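PDB 3QWU: DNA ligase, which is probably an ATP-dependent nucleic-acid ligase of the adenylating type, binding adenosine and a calcium ion. Local coordinates for residues M247-P252 with K328-K333. Residues are numbered along the deposited sequence; the frame is centred on the assembly and turned at random.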
# COMPACT_ATOMS: atom_id res chain seq x y z
N MET A 247 -2.57 -2.89 9.13
CA MET A 247 -2.45 -2.15 7.85
C MET A 247 -1.74 -0.81 7.90
O MET A 247 -1.39 -0.31 6.85
CB MET A 247 -3.81 -1.90 7.21
CG MET A 247 -4.13 -2.84 6.11
SD MET A 247 -5.73 -2.48 5.39
CE MET A 247 -6.10 -4.17 4.81
N LEU A 248 -1.58 -0.20 9.06
CA LEU A 248 -0.95 1.12 9.08
C LEU A 248 0.57 0.93 9.07
O LEU A 248 1.30 1.78 8.58
CB LEU A 248 -1.46 1.96 10.27
CG LEU A 248 -2.99 2.24 10.29
CD1 LEU A 248 -3.39 3.08 11.50
CD2 LEU A 248 -3.47 2.93 9.01
N GLN A 249 1.01 -0.24 9.50
CA GLN A 249 2.42 -0.63 9.48
C GLN A 249 2.82 -1.36 8.17
O GLN A 249 3.51 -2.37 8.24
CB GLN A 249 2.73 -1.56 10.69
CG GLN A 249 1.85 -1.42 11.96
CD GLN A 249 1.98 -0.07 12.70
OE1 GLN A 249 1.04 0.73 12.73
NE2 GLN A 249 3.14 0.16 13.33
N LEU A 250 2.40 -0.86 7.00
CA LEU A 250 2.60 -1.59 5.73
C LEU A 250 3.78 -1.12 4.91
O LEU A 250 3.82 0.03 4.49
CB LEU A 250 1.39 -1.42 4.80
CG LEU A 250 0.11 -2.22 5.01
CD1 LEU A 250 -0.91 -1.79 3.94
CD2 LEU A 250 0.33 -3.74 5.02
N PRO A 251 4.68 -2.04 4.55
CA PRO A 251 5.83 -1.59 3.77
C PRO A 251 5.43 -1.02 2.40
O PRO A 251 4.27 -1.22 1.96
CB PRO A 251 6.65 -2.88 3.60
CG PRO A 251 5.63 -3.94 3.51
CD PRO A 251 4.55 -3.51 4.50
N PRO A 252 6.38 -0.34 1.71
CA PRO A 252 6.13 0.32 0.41
C PRO A 252 5.83 -0.59 -0.77
O PRO A 252 5.95 -0.14 -1.90
CB PRO A 252 7.42 1.10 0.14
CG PRO A 252 8.10 1.24 1.50
CD PRO A 252 7.73 -0.02 2.23
N LYS A 328 6.86 -0.88 18.25
CA LYS A 328 6.42 0.46 18.68
C LYS A 328 5.13 0.76 17.91
O LYS A 328 4.88 0.13 16.87
CB LYS A 328 7.49 1.53 18.44
CG LYS A 328 7.71 2.44 19.66
CD LYS A 328 8.44 3.74 19.33
CE LYS A 328 7.50 4.96 19.25
NZ LYS A 328 8.19 6.30 19.30
N HIS A 329 4.29 1.67 18.45
CA HIS A 329 2.88 1.85 18.02
C HIS A 329 2.00 0.62 18.40
O HIS A 329 0.75 0.69 18.41
CB HIS A 329 2.71 2.08 16.50
CG HIS A 329 3.79 2.87 15.84
ND1 HIS A 329 4.03 4.21 16.11
CD2 HIS A 329 4.66 2.53 14.85
CE1 HIS A 329 5.03 4.64 15.35
NE2 HIS A 329 5.43 3.64 14.58
N ILE A 330 2.64 -0.52 18.63
CA ILE A 330 1.96 -1.71 19.13
C ILE A 330 2.19 -1.77 20.64
O ILE A 330 3.32 -1.69 21.08
CB ILE A 330 2.54 -3.00 18.49
CG1 ILE A 330 2.12 -3.15 17.02
CG2 ILE A 330 2.08 -4.19 19.26
CD1 ILE A 330 1.98 -1.83 16.24
N GLN A 331 1.12 -1.89 21.42
CA GLN A 331 1.23 -2.05 22.86
C GLN A 331 1.17 -3.53 23.20
O GLN A 331 0.20 -4.20 22.82
CB GLN A 331 0.09 -1.33 23.60
CG GLN A 331 0.07 -1.54 25.12
CD GLN A 331 -0.99 -0.71 25.85
OE1 GLN A 331 -2.02 -0.30 25.27
NE2 GLN A 331 -0.76 -0.47 27.13
N VAL A 332 2.18 -4.04 23.91
CA VAL A 332 2.13 -5.39 24.50
C VAL A 332 1.56 -5.31 25.90
O VAL A 332 2.00 -4.49 26.74
CB VAL A 332 3.50 -6.06 24.46
CG1 VAL A 332 3.43 -7.50 25.01
CG2 VAL A 332 4.03 -6.05 23.02
N LYS A 333 0.50 -6.07 26.12
CA LYS A 333 -0.33 -5.95 27.31
C LYS A 333 -0.70 -7.35 27.81
O LYS A 333 -1.49 -8.04 27.16
CB LYS A 333 -1.61 -5.17 27.00
CG LYS A 333 -2.62 -5.06 28.16
CD LYS A 333 -2.39 -3.80 29.04
CE LYS A 333 -3.22 -3.78 30.37
NZ LYS A 333 -2.37 -3.38 31.56
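Q249 reaches H329 and I330 with the end of its side chain, and its amide carries the whole contact from the 247-252 side. The backbones stay well apart, 8.9 Å between Q249 CA and H329 CA, so the long glutamine bridges the gap. Q249 NE2 does the touching: it lies 3.2 Å from CD2 of the H329 imidazole and 3.7 Å from CD1 of I330. Amide and imidazole planes are turned 62° from one another, with NE2 approaching the ring obliquely. The first torsion of Q249 is off the usual staggered value (chi1 -27°), placing CG beside the backbone N and opposite the carbonyl carbon, and the chain then bends at CB-CG (chi2 -66°). H329 likewise has CG opposite its carbonyl carbon and beside its own N, with CB and CD2 both near Q249 NE2. I330 offers its CD1 methyl, 4.0 Å from Q249 CD, and the two side chains run past each other in opposite directions. K328 O is 3.9 Å from Q249 NE2; the sides meet by van der Waals contact, with no hydrogen bond between the segments, in a small, partly solvent-exposed patch. Both segments fall in the C-terminal ligase region, away from the adenosine and calcium sites. The glutamine sits in the loop between helices 233-242 and 254-269, while I330 begins edge strand 330-340, which pairs antiparallel with strand 343-352. Helix 353-363 touches both segments, N354 meeting the side chains of L248 and H329.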